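Local atomic coordinates of beta-ketoacyl synthase (PDB entry 4EWG), a protein that probably catalyses the condensation step that elongates acyl chains carried on acyl carrier protein. Residues Q187-A192 and T241-E246; M105-G110 and W155-R160; Y177-I182 and A259-F264; M5-I10 and E245-A250. One frame throughout, in Å; residues are numbered along the deposited sequence.

Contact 1 (Q187-A192 and T241-E246); sequences QTLMLA and TLVLEE
Two neighbouring antiparallel strands of the large mixed sheet in this thiolase-fold ketosynthase meet here, L189-A192 against T241-E246, their axes 4.8 Å apart at closest approach. M190 faces L244 and A192 faces L242 as hydrogen-bonded pairs, each closed by two N-H to O bonds; M190 N reaches L244 O at 3.1 Å and L242 N reaches A192 O at 2.8 Å. The pairing runs one step past the strand into T188, whose O takes the N-H of E246 at 3.0 Å. L189 with E245 and L191 with V243 are the non-hydrogen-bonded pairs, and their side chains share one face of the sheet. L189 and E245 lie alongside each other, CD2 of L189 resting 3.5 Å from CG of E245. With CG anti to the backbone N (chi1 -178°), the extended E245 chain passes this methyl and delivers its carboxylate to T11, H249 and R253. Further along, L191 CD2 meets V243 CG2 at 3.7 Å, again with both side chains pointing the same way. On the face of M190, A192, L242 and L244, A192 CB touches L244 CD1 at 4.2 Å. Helix 76-92 packs on L191 and V243, helix 170-183 covers the M190 and L244 face, and strands 105-110 and 8-16 flank the pair.

Contact 2 (M105-G110 and W155-R160); sequences MGVAYG and WDLKGR
The backbones of G106 and G159 come together with their CA atoms 4.0 Å apart, the touching parts of strand M105-G110 and loop W155-R160 running 70° from each other. Neither glycine has a side chain, and the main chains meet directly, G106 CA also lying 3.3 Å from R160 O. V107 N gives a nearly straight hydrogen bond to R160 O at 2.9 Å, whereas the bond from G159 N to M105 O, 3.2 Å long and bent to 121°, is weak. A water also donates to M105 O and accepts from K158 N, bridging the two backbones. Among the side chains, L157 reaches across to the strand. Its CD1 packs against V107 CG2 at 3.5 Å, the two side chains crossing at about a right angle, and the M105 sulphur is equally near both leucine methyls, SD lying 4.0 Å from CD1 of L157. M105 carries CG and SD straight out from the backbone, CG anti to its N (chi1 179°), which sets the sulphur beside the leucine fork; the last torsion only turns the end methyl. R160 turns away from the strand: its guanidinium bonds to N181 and forms a salt bridge with E180 of the second subunit, while G159 O accepts from S268 of that subunit. The loop leaves helix 146-154 through a Schellman motif with D156 as its positive-phi residue and leads into strand 161-163; S152 of the helix packs on V107 and L157, and L191 of strand 189-196 touches both M105 and L157.

Contact 3 (Y177-I182 and A259-F264); sequences YAYENI and AEIVGF
I261 sets its CG2 methyl over one face of the Y179 ring, 3.8 Å from the centroid and 13° off the ring normal, a well-centred CH-pi contact. Y179 takes CG anti to its backbone N (chi1 157°), which sends the ring from helix 177-182 across to strand 259-264. There the ring atom CD2 of Y179 also meets CB of F264 at 3.9 Å. The F264 ring in turn points its edge at the face of Y177 in an offset edge-to-face pair, centroids 5.6 Å apart and planes at 88°. A carboxylate oxygen joins from the side: E180 OE2 lies near the plane of the F264 ring, 3.5 Å from CD2 of F264. Farther out, V262 and G263 both face I407 in a classic beta bulge between I261 and F264, and D291 accepts from F264 N. The Y177 hydroxyl bonds I161 O of the second subunit, and E180 forms a salt bridge with R160 of the second subunit. Without a clear hydrogen bond across it, the contact depends on ring and methyl packing; the carboxylate at the ring edge, where the C-H groups carry slight positive charge, is probably mildly attractive, and its pairing with arginine ties this core to the dimer interface.

Contact 4 (M5-I10 and E245-A250); sequences MKRVVI and EEYEHA
K6 lays its aliphatic chain across E246, K6 CB lying 3.8 Å from E246 CG. A water accepts from K6 NZ while donating weakly to E246 OE2. R7 follows with a cation-pi stack: its guanidinium lies over the face of the Y247 ring, centres 4.6 Å apart and planes at 23°. The R7 chain bends at chi3 (59°), which turns the group onto the ring, and NH2 of R7 makes a salt bridge with E260. R7 O accepts from Y247 N, the donor standing above the carbonyl plane. V8 and E246 form a non-hydrogen-bonded antiparallel pair, and V9 with E245 the hydrogen-bonded one, V9 N to E245 O being 2.9 Å long and almost straight at 178°. V9 divides its branches between two helix residues, CG1 meeting Y247 CD1 at 3.7 Å and CG2 meeting A250 CB. This strand-to-helix junction is N-capped by E246, whose carboxylate accepts from E248 N and from H249 N, the latter at 2.8 Å from OE1 of E246. The side chain of E245 accepts through OE2 from H249 ND1 at 2.7 Å, in the plane of the imidazole; H249 is a calcium ligand in a structure of this protein, although no calcium is bound to this chain here.

Overall arrangement
Contacts 1, 2 and 3 are buried, whereas contact 4 is only partly so, with K6 and R7 exposed. All four reach the same mixed sheet. Contacts 1 and 4 share E245 and E246 on strand 238-246, and a hydrogen bond from A108 N to L191 O joins contact 2 to contact 1. Strand pairing dominates contact 1; contact 2 combines a close glycine approach with L157 packing on M105 and V107; contact 3 is aromatic packing of helix 170-183 on a sheet strand; contact 4 adds charge and helix capping where the chain reaches the surface. A salt bridge from E260 to R7 links contacts 3 and 4, and a hydrogen bond from R160 to N181 links contacts 2 and 3, both of which touch the second subunit.

Contact 1 (Q187-A192 and T241-E246)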
loop_
_atom_site.group_PDB
_atom_site.type_symbol
_atom_site.label_atom_id
_atom_site.label_comp_id
_atom_site.label_asym_id
_atom_site.label_seq_id
_atom_site.Cartn_x
_atom_site.Cartn_y
_atom_site.Cartn_z
ATOM N N GLN A 187 5.484 8.685 14.906
ATOM C CA GLN A 187 4.956 7.654 15.753
ATOM C C GLN A 187 6.049 7.227 16.700
ATOM O O GLN A 187 7.233 7.249 16.342
ATOM C CB GLN A 187 4.531 6.446 14.897
ATOM C CG GLN A 187 3.338 6.685 14.016
ATOM C CD GLN A 187 2.049 6.856 14.788
ATOM O OE1 GLN A 187 1.138 7.504 14.302
ATOM N NE2 GLN A 187 1.962 6.283 16.009
ATOM N N THR A 188 5.654 6.828 17.896
ATOM C CA THR A 188 6.593 6.326 18.888
ATOM C C THR A 188 6.870 4.858 18.653
ATOM O O THR A 188 7.967 4.382 18.894
ATOM C CB THR A 188 6.047 6.467 20.310
ATOM O OG1 THR A 188 5.798 7.847 20.593
ATOM C CG2 THR A 188 7.036 5.934 21.325
ATOM N N LEU A 189 5.849 4.135 18.205
ATOM C CA LEU A 189 5.933 2.709 17.976
ATOM C C LEU A 189 5.250 2.364 16.685
ATOM O O LEU A 189 4.375 3.075 16.245
ATOM C CB LEU A 189 5.224 1.960 19.115
ATOM C CG LEU A 189 5.958 2.036 20.455
ATOM C CD1 LEU A 189 5.055 2.647 21.564
ATOM C CD2 LEU A 189 6.547 0.668 20.817
ATOM N N MET A 190 5.651 1.250 16.087
ATOM C CA MET A 190 5.012 0.717 14.880
ATOM C C MET A 190 5.080 -0.795 14.922
ATOM O O MET A 190 6.130 -1.376 15.281
ATOM C CB MET A 190 5.716 1.190 13.589
ATOM C CG MET A 190 5.586 2.672 13.249
ATOM S SD MET A 190 3.908 3.206 12.842
ATOM C CE MET A 190 3.731 2.738 11.099
ATOM N N LEU A 191 3.964 -1.436 14.587
ATOM C CA LEU A 191 3.985 -2.829 14.147
ATOM C C LEU A 191 4.304 -2.812 12.646
ATOM O O LEU A 191 3.667 -2.092 11.885
ATOM C CB LEU A 191 2.638 -3.492 14.376
ATOM C CG LEU A 191 2.206 -3.538 15.865
ATOM C CD1 LEU A 191 0.852 -4.176 15.943
ATOM C CD2 LEU A 191 3.238 -4.257 16.760
ATOM N N ALA A 192 5.313 -3.563 12.235
ATOM C CA ALA A 192 5.661 -3.641 10.827
ATOM C C ALA A 192 5.845 -5.092 10.438
ATOM O O ALA A 192 6.546 -5.835 11.105
ATOM C CB ALA A 192 6.919 -2.839 10.531
ATOM N N THR A 241 6.048 -10.220 12.144
ATOM C CA THR A 241 5.890 -8.864 12.591
ATOM C C THR A 241 7.086 -8.483 13.463
ATOM O O THR A 241 7.500 -9.260 14.360
ATOM C CB THR A 241 4.615 -8.697 13.441
ATOM O OG1 THR A 241 3.456 -9.107 12.693
ATOM C CG2 THR A 241 4.442 -7.216 13.872
ATOM N N LEU A 242 7.602 -7.281 13.241
ATOM C CA LEU A 242 8.544 -6.668 14.179
ATOM C C LEU A 242 7.885 -5.476 14.879
ATOM O O LEU A 242 7.094 -4.715 14.268
ATOM C CB LEU A 242 9.800 -6.201 13.483
ATOM C CG LEU A 242 10.566 -7.177 12.615
ATOM C CD1 LEU A 242 11.705 -6.420 11.908
ATOM C CD2 LEU A 242 11.109 -8.278 13.496
ATOM N N VAL A 243 8.177 -5.338 16.176
ATOM C CA VAL A 243 7.801 -4.143 16.926
ATOM C C VAL A 243 9.007 -3.170 16.843
ATOM O O VAL A 243 10.083 -3.447 17.351
ATOM C CB VAL A 243 7.465 -4.447 18.396
ATOM C CG1 VAL A 243 7.201 -3.155 19.129
ATOM C CG2 VAL A 243 6.274 -5.407 18.517
ATOM N N LEU A 244 8.815 -2.063 16.180
ATOM C CA LEU A 244 9.833 -1.029 16.095
ATOM C C LEU A 244 9.473 0.000 17.128
ATOM O O LEU A 244 8.281 0.256 17.380
ATOM C CB LEU A 244 9.844 -0.353 14.706
ATOM C CG LEU A 244 10.562 -1.013 13.522
ATOM C CD1 LEU A 244 10.050 -2.434 13.321
ATOM C CD2 LEU A 244 10.332 -0.176 12.252
ATOM N N GLU A 245 10.493 0.617 17.715
ATOM C CA GLU A 245 10.246 1.496 18.842
ATOM C C GLU A 245 11.321 2.563 18.915
ATOM O O GLU A 245 12.502 2.270 18.724
ATOM C CB GLU A 245 10.226 0.665 20.098
ATOM C CG GLU A 245 9.935 1.439 21.367
ATOM C CD GLU A 245 9.629 0.533 22.558
ATOM O OE1 GLU A 245 9.634 -0.719 22.407
ATOM O OE2 GLU A 245 9.380 1.082 23.655
ATOM N N GLU A 246 10.904 3.800 19.180
ATOM C CA GLU A 246 11.864 4.877 19.341
ATOM C C GLU A 246 12.806 4.516 20.512
ATOM O O GLU A 246 12.382 3.963 21.512
ATOM C CB GLU A 246 11.153 6.208 19.581
ATOM C CG GLU A 246 12.067 7.412 19.635
ATOM C CD GLU A 246 12.664 7.673 21.000
ATOM O OE1 GLU A 246 11.983 7.435 22.010
ATOM O OE2 GLU A 246 13.838 8.108 21.068
#

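Contact 2 (M105-G110 and W155-R160)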
loop_
_atom_site.group_PDB
_atom_site.type_symbol
_atom_site.label_atom_id
_atom_site.label_comp_id
_atom_site.label_asym_id
_atom_site.label_seq_id
_atom_site.Cartn_x
_atom_site.Cartn_y
_atom_site.Cartn_z
ATOM N N MET A 105 1.126 4.252 18.691
ATOM C CA MET A 105 1.542 3.116 17.894
ATOM C C MET A 105 0.731 3.034 16.618
ATOM O O MET A 105 -0.477 3.117 16.660
ATOM C CB MET A 105 1.363 1.815 18.670
ATOM C CG MET A 105 1.756 0.594 17.861
ATOM S SD MET A 105 1.565 -0.966 18.710
ATOM C CE MET A 105 2.930 -0.896 19.901
ATOM N N GLY A 106 1.418 2.813 15.500
ATOM C CA GLY A 106 0.786 2.663 14.178
ATOM C C GLY A 106 1.118 1.317 13.566
ATOM O O GLY A 106 1.693 0.436 14.222
ATOM N N VAL A 107 0.714 1.126 12.321
ATOM C CA VAL A 107 0.862 -0.160 11.671
ATOM C C VAL A 107 1.309 -0.012 10.222
ATOM O O VAL A 107 0.720 0.757 9.461
ATOM C CB VAL A 107 -0.454 -0.969 11.691
ATOM C CG1 VAL A 107 -0.259 -2.294 10.927
ATOM C CG2 VAL A 107 -0.927 -1.174 13.123
ATOM N N ALA A 108 2.368 -0.715 9.858
ATOM C CA ALA A 108 2.772 -0.828 8.474
ATOM C C ALA A 108 2.724 -2.314 8.111
ATOM O O ALA A 108 3.305 -3.164 8.807
ATOM C CB ALA A 108 4.169 -0.248 8.267
ATOM N N TYR A 109 1.999 -2.641 7.045
ATOM C CA TYR A 109 1.807 -4.051 6.689
ATOM C C TYR A 109 1.288 -4.194 5.269
ATOM O O TYR A 109 0.594 -3.306 4.762
ATOM C CB TYR A 109 0.756 -4.692 7.632
ATOM C CG TYR A 109 1.180 -5.964 8.269
ATOM C CD1 TYR A 109 1.023 -7.211 7.605
ATOM C CD2 TYR A 109 1.755 -5.964 9.541
ATOM C CE1 TYR A 109 1.427 -8.405 8.210
ATOM C CE2 TYR A 109 2.152 -7.162 10.150
ATOM C CZ TYR A 109 1.994 -8.364 9.486
ATOM O OH TYR A 109 2.419 -9.517 10.095
ATOM N N GLY A 110 1.571 -5.337 4.667
ATOM C CA GLY A 110 0.960 -5.658 3.402
ATOM C C GLY A 110 1.081 -7.106 2.990
ATOM O O GLY A 110 1.674 -7.925 3.702
ATOM N N TRP A 155 -6.001 -4.294 17.949
ATOM C CA TRP A 155 -5.584 -3.700 19.225
ATOM C C TRP A 155 -6.082 -2.301 19.365
ATOM O O TRP A 155 -5.590 -1.520 20.157
ATOM C CB TRP A 155 -4.068 -3.773 19.377
ATOM C CG TRP A 155 -3.593 -5.200 19.699
ATOM C CD1 TRP A 155 -3.500 -5.798 20.932
ATOM C CD2 TRP A 155 -3.173 -6.204 18.770
ATOM N NE1 TRP A 155 -3.048 -7.086 20.821
ATOM C CE2 TRP A 155 -2.847 -7.390 19.556
ATOM C CE3 TRP A 155 -3.062 -6.259 17.406
ATOM C CZ2 TRP A 155 -2.412 -8.550 18.977
ATOM C CZ3 TRP A 155 -2.640 -7.430 16.836
ATOM C CH2 TRP A 155 -2.310 -8.557 17.614
ATOM N N ASP A 156 -7.095 -1.977 18.584
ATOM C CA ASP A 156 -7.726 -0.704 18.703
ATOM C C ASP A 156 -6.739 0.427 18.511
ATOM O O ASP A 156 -6.864 1.480 19.133
ATOM C CB ASP A 156 -8.337 -0.619 20.113
ATOM C CG ASP A 156 -9.336 0.422 20.227
ATOM O OD1 ASP A 156 -10.385 0.275 19.580
ATOM O OD2 ASP A 156 -9.109 1.412 20.967
ATOM N N LEU A 157 -5.752 0.223 17.647
ATOM C CA LEU A 157 -4.666 1.198 17.499
ATOM C C LEU A 157 -5.165 2.429 16.745
ATOM O O LEU A 157 -6.092 2.340 15.946
ATOM C CB LEU A 157 -3.468 0.583 16.785
ATOM C CG LEU A 157 -2.872 -0.673 17.435
ATOM C CD1 LEU A 157 -1.732 -1.225 16.541
ATOM C CD2 LEU A 157 -2.378 -0.376 18.831
ATOM N N LYS A 158 -4.573 3.584 17.060
ATOM C CA LYS A 158 -5.062 4.852 16.564
ATOM C C LYS A 158 -3.970 5.661 15.912
ATOM O O LYS A 158 -4.152 6.828 15.645
ATOM C CB LYS A 158 -5.778 5.644 17.699
ATOM C CG LYS A 158 -7.065 4.959 18.175
ATOM C CD LYS A 158 -7.652 5.499 19.497
ATOM C CE LYS A 158 -8.637 4.506 20.145
ATOM N NZ LYS A 158 -7.925 3.490 20.986
ATOM N N GLY A 159 -2.846 5.006 15.603
ATOM C CA GLY A 159 -1.764 5.618 14.876
ATOM C C GLY A 159 -1.951 5.515 13.372
ATOM O O GLY A 159 -2.998 5.076 12.867
ATOM N N ARG A 160 -0.936 5.923 12.626
ATOM C CA ARG A 160 -1.055 5.936 11.170
ATOM C C ARG A 160 -0.923 4.532 10.630
ATOM O O ARG A 160 -0.214 3.695 11.208
ATOM C CB ARG A 160 -0.099 6.896 10.490
ATOM C CG ARG A 160 1.283 6.998 11.078
ATOM C CD ARG A 160 2.232 7.780 10.165
ATOM N NE ARG A 160 1.877 9.185 10.051
ATOM C CZ ARG A 160 2.522 10.074 9.278
ATOM N NH1 ARG A 160 3.551 9.704 8.533
ATOM N NH2 ARG A 160 2.140 11.343 9.250
HETATM O O HOH W 1 -2.124 3.763 18.904
#

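Contact 3 (Y177-I182 and A259-F264)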
loop_
_atom_site.group_PDB
_atom_site.type_symbol
_atom_site.label_atom_id
_atom_site.label_comp_id
_atom_site.label_asym_id
_atom_site.label_seq_id
_atom_site.Cartn_x
_atom_site.Cartn_y
_atom_site.Cartn_z
ATOM N N TYR A 177 9.587 1.698 5.913
ATOM C CA TYR A 177 8.771 2.879 6.021
ATOM C C TYR A 177 8.300 3.105 7.479
ATOM O O TYR A 177 8.222 4.229 7.926
ATOM C CB TYR A 177 7.561 2.819 5.042
ATOM C CG TYR A 177 7.905 2.865 3.534
ATOM C CD1 TYR A 177 9.021 3.550 3.062
ATOM C CD2 TYR A 177 7.083 2.251 2.602
ATOM C CE1 TYR A 177 9.304 3.615 1.712
ATOM C CE2 TYR A 177 7.354 2.296 1.255
ATOM C CZ TYR A 177 8.458 2.987 0.799
ATOM O OH TYR A 177 8.741 3.020 -0.563
ATOM N N ALA A 178 8.054 2.036 8.222
ATOM C CA ALA A 178 7.757 2.178 9.683
ATOM C C ALA A 178 8.968 2.810 10.383
ATOM O O ALA A 178 8.847 3.729 11.199
ATOM C CB ALA A 178 7.381 0.832 10.317
ATOM N N TYR A 179 10.136 2.339 10.010
ATOM C CA TYR A 179 11.397 2.887 10.539
ATOM C C TYR A 179 11.526 4.392 10.298
ATOM O O TYR A 179 11.911 5.161 11.178
ATOM C CB TYR A 179 12.573 2.114 9.912
ATOM C CG TYR A 179 13.891 2.808 9.889
ATOM C CD1 TYR A 179 14.564 3.121 11.065
ATOM C CD2 TYR A 179 14.495 3.130 8.690
ATOM C CE1 TYR A 179 15.807 3.751 11.040
ATOM C CE2 TYR A 179 15.744 3.765 8.646
ATOM C CZ TYR A 179 16.386 4.075 9.821
ATOM O OH TYR A 179 17.632 4.687 9.765
ATOM N N GLU A 180 11.222 4.815 9.095
ATOM C CA GLU A 180 11.353 6.219 8.785
ATOM C C GLU A 180 10.278 7.040 9.519
ATOM O O GLU A 180 10.517 8.162 9.910
ATOM C CB GLU A 180 11.282 6.426 7.280
ATOM C CG GLU A 180 12.530 5.916 6.562
ATOM C CD GLU A 180 12.417 5.935 5.057
ATOM O OE1 GLU A 180 11.277 5.957 4.537
ATOM O OE2 GLU A 180 13.478 5.838 4.375
ATOM N N ASN A 181 9.083 6.470 9.682
ATOM C CA ASN A 181 8.038 7.149 10.448
ATOM C C ASN A 181 8.469 7.416 11.898
ATOM O O ASN A 181 8.249 8.516 12.424
ATOM C CB ASN A 181 6.718 6.358 10.394
ATOM C CG ASN A 181 5.897 6.676 9.159
ATOM O OD1 ASN A 181 5.236 7.699 9.102
ATOM N ND2 ASN A 181 5.916 5.788 8.184
ATOM N N ILE A 182 9.120 6.438 12.531
ATOM C CA ILE A 182 9.602 6.627 13.932
ATOM C C ILE A 182 10.782 7.576 13.961
ATOM O O ILE A 182 10.816 8.505 14.753
ATOM C CB ILE A 182 9.991 5.293 14.593
ATOM C CG1 ILE A 182 8.773 4.351 14.608
ATOM C CG2 ILE A 182 10.555 5.519 16.003
ATOM C CD1 ILE A 182 9.018 2.992 15.237
ATOM N N ALA A 259 17.748 -5.459 18.251
ATOM C CA ALA A 259 18.641 -4.861 17.237
ATOM C C ALA A 259 18.239 -3.422 17.052
ATOM O O ALA A 259 17.205 -2.983 17.571
ATOM C CB ALA A 259 18.548 -5.601 15.910
ATOM N N GLU A 260 19.072 -2.673 16.332
ATOM C CA GLU A 260 18.745 -1.312 15.923
ATOM C C GLU A 260 18.714 -1.301 14.405
ATOM O O GLU A 260 19.548 -1.940 13.763
ATOM C CB GLU A 260 19.789 -0.304 16.439
ATOM C CG GLU A 260 19.613 1.103 15.896
ATOM C CD GLU A 260 20.551 2.132 16.519
ATOM O OE1 GLU A 260 21.581 1.753 17.128
ATOM O OE2 GLU A 260 20.256 3.328 16.392
ATOM N N ILE A 261 17.764 -0.571 13.837
ATOM C CA ILE A 261 17.693 -0.412 12.392
ATOM C C ILE A 261 18.454 0.819 12.075
ATOM O O ILE A 261 18.139 1.900 12.637
ATOM C CB ILE A 261 16.266 -0.196 11.883
ATOM C CG1 ILE A 261 15.344 -1.304 12.366
ATOM C CG2 ILE A 261 16.254 -0.104 10.348
ATOM C CD1 ILE A 261 13.892 -1.035 11.987
ATOM N N VAL A 262 19.465 0.691 11.210
ATOM C CA VAL A 262 20.356 1.826 10.935
ATOM C C VAL A 262 20.312 2.324 9.501
ATOM O O VAL A 262 20.710 3.454 9.237
ATOM C CB VAL A 262 21.821 1.545 11.371
ATOM C CG1 VAL A 262 21.933 1.546 12.917
ATOM C CG2 VAL A 262 22.349 0.234 10.797
ATOM N N GLY A 263 19.794 1.525 8.568
ATOM C CA GLY A 263 19.617 1.989 7.201
ATOM C C GLY A 263 18.528 1.311 6.426
ATOM O O GLY A 263 18.216 0.122 6.629
ATOM N N PHE A 264 17.926 2.066 5.524
ATOM C CA PHE A 264 16.936 1.527 4.627
ATOM C C PHE A 264 17.098 2.160 3.273
ATOM O O PHE A 264 17.123 3.371 3.169
ATOM C CB PHE A 264 15.537 1.801 5.177
ATOM C CG PHE A 264 14.431 1.437 4.244
ATOM C CD1 PHE A 264 14.305 0.147 3.767
ATOM C CD2 PHE A 264 13.470 2.384 3.877
ATOM C CE1 PHE A 264 13.267 -0.196 2.918
ATOM C CE2 PHE A 264 12.418 2.034 3.051
ATOM C CZ PHE A 264 12.325 0.747 2.556
#

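Contact 4 (M5-I10 and E245-A250)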
loop_
_atom_site.group_PDB
_atom_site.type_symbol
_atom_site.label_atom_id
_atom_site.label_comp_id
_atom_site.label_asym_id
_atom_site.label_seq_id
_atom_site.Cartn_x
_atom_site.Cartn_y
_atom_site.Cartn_z
ATOM N N MET A 5 16.886 13.634 14.335
ATOM C CA MET A 5 16.215 12.348 13.987
ATOM C C MET A 5 16.287 11.301 15.125
ATOM O O MET A 5 17.291 11.169 15.774
ATOM C CB MET A 5 16.862 11.742 12.741
ATOM C CG MET A 5 15.878 11.140 11.761
ATOM S SD MET A 5 15.108 12.290 10.591
ATOM C CE MET A 5 15.668 13.895 11.147
ATOM N N LYS A 6 15.215 10.544 15.322
ATOM C CA LYS A 6 15.184 9.536 16.396
ATOM C C LYS A 6 15.789 8.225 15.931
ATOM O O LYS A 6 15.695 7.859 14.756
ATOM C CB LYS A 6 13.773 9.262 16.849
ATOM C CG LYS A 6 12.966 10.498 17.184
ATOM C CD LYS A 6 13.402 11.137 18.477
ATOM C CE LYS A 6 12.647 12.434 18.678
ATOM N NZ LYS A 6 12.994 12.971 20.018
ATOM N N ARG A 7 16.432 7.530 16.856
ATOM C CA ARG A 7 16.947 6.231 16.577
ATOM C C ARG A 7 15.810 5.263 16.769
ATOM O O ARG A 7 14.839 5.562 17.478
ATOM C CB ARG A 7 18.126 5.917 17.490
ATOM C CG ARG A 7 19.301 6.882 17.280
ATOM C CD ARG A 7 20.419 6.706 18.291
ATOM N NE ARG A 7 20.974 5.355 18.272
ATOM C CZ ARG A 7 21.995 4.959 19.021
ATOM N NH1 ARG A 7 22.575 5.814 19.867
ATOM N NH2 ARG A 7 22.454 3.728 18.919
ATOM N N VAL A 8 15.930 4.105 16.126
ATOM C CA VAL A 8 14.862 3.145 16.090
ATOM C C VAL A 8 15.386 1.730 16.333
ATOM O O VAL A 8 16.316 1.280 15.653
ATOM C CB VAL A 8 14.146 3.219 14.759
ATOM C CG1 VAL A 8 12.898 2.336 14.791
ATOM C CG2 VAL A 8 13.795 4.696 14.469
ATOM N N VAL A 9 14.773 1.051 17.304
ATOM C CA VAL A 9 15.180 -0.276 17.702
ATOM C C VAL A 9 13.990 -1.233 17.608
ATOM O O VAL A 9 12.838 -0.829 17.532
ATOM C CB VAL A 9 15.754 -0.309 19.162
ATOM C CG1 VAL A 9 17.014 0.522 19.271
ATOM C CG2 VAL A 9 14.696 0.131 20.203
ATOM N N ILE A 10 14.300 -2.503 17.612
ATOM C CA ILE A 10 13.328 -3.556 17.491
ATOM C C ILE A 10 13.219 -4.242 18.827
ATOM O O ILE A 10 14.162 -4.869 19.266
ATOM C CB ILE A 10 13.779 -4.599 16.443
ATOM C CG1 ILE A 10 13.749 -3.982 15.046
ATOM C CG2 ILE A 10 12.884 -5.832 16.479
ATOM C CD1 ILE A 10 14.699 -4.642 14.091
ATOM N N GLU A 245 10.493 0.617 17.715
ATOM C CA GLU A 245 10.246 1.496 18.842
ATOM C C GLU A 245 11.321 2.563 18.915
ATOM O O GLU A 245 12.502 2.270 18.724
ATOM C CB GLU A 245 10.226 0.665 20.098
ATOM C CG GLU A 245 9.935 1.439 21.367
ATOM C CD GLU A 245 9.629 0.533 22.558
ATOM O OE1 GLU A 245 9.634 -0.719 22.407
ATOM O OE2 GLU A 245 9.380 1.082 23.655
ATOM N N GLU A 246 10.904 3.800 19.180
ATOM C CA GLU A 246 11.864 4.877 19.341
ATOM C C GLU A 246 12.806 4.516 20.512
ATOM O O GLU A 246 12.382 3.963 21.512
ATOM C CB GLU A 246 11.153 6.208 19.581
ATOM C CG GLU A 246 12.067 7.412 19.635
ATOM C CD GLU A 246 12.664 7.673 21.000
ATOM O OE1 GLU A 246 11.983 7.435 22.010
ATOM O OE2 GLU A 246 13.838 8.108 21.068
ATOM N N TYR A 247 14.071 4.860 20.357
ATOM C CA TYR A 247 15.128 4.368 21.223
ATOM C C TYR A 247 14.986 4.797 22.692
ATOM O O TYR A 247 15.072 3.958 23.580
ATOM C CB TYR A 247 16.478 4.794 20.643
ATOM C CG TYR A 247 17.705 4.401 21.456
ATOM C CD1 TYR A 247 17.991 3.071 21.746
ATOM C CD2 TYR A 247 18.588 5.392 21.935
ATOM C CE1 TYR A 247 19.118 2.730 22.478
ATOM C CE2 TYR A 247 19.720 5.060 22.675
ATOM C CZ TYR A 247 19.979 3.737 22.944
ATOM O OH TYR A 247 21.109 3.448 23.671
ATOM N N GLU A 248 14.775 6.085 22.953
ATOM C CA GLU A 248 14.643 6.557 24.354
ATOM C C GLU A 248 13.421 5.940 25.027
ATOM O O GLU A 248 13.474 5.538 26.186
ATOM C CB GLU A 248 14.561 8.069 24.420
ATOM C CG GLU A 248 15.813 8.758 23.900
ATOM C CD GLU A 248 17.053 8.386 24.685
ATOM O OE1 GLU A 248 17.041 8.620 25.895
ATOM O OE2 GLU A 248 18.024 7.847 24.103
ATOM N N HIS A 249 12.328 5.836 24.283
ATOM C CA HIS A 249 11.142 5.201 24.796
ATOM C C HIS A 249 11.416 3.765 25.199
ATOM O O HIS A 249 11.068 3.348 26.283
ATOM C CB HIS A 249 10.064 5.275 23.763
ATOM C CG HIS A 249 8.756 4.802 24.244
ATOM N ND1 HIS A 249 8.419 3.482 24.261
ATOM C CD2 HIS A 249 7.646 5.503 24.706
ATOM C CE1 HIS A 249 7.168 3.347 24.736
ATOM N NE2 HIS A 249 6.685 4.582 25.000
ATOM N N ALA A 250 12.099 3.010 24.339
ATOM C CA ALA A 250 12.521 1.644 24.682
ATOM C C ALA A 250 13.423 1.602 25.962
ATOM O O ALA A 250 13.138 0.893 26.919
ATOM C CB ALA A 250 13.237 1.025 23.480
HETATM O O HOH W 2 13.489 10.978 22.122
#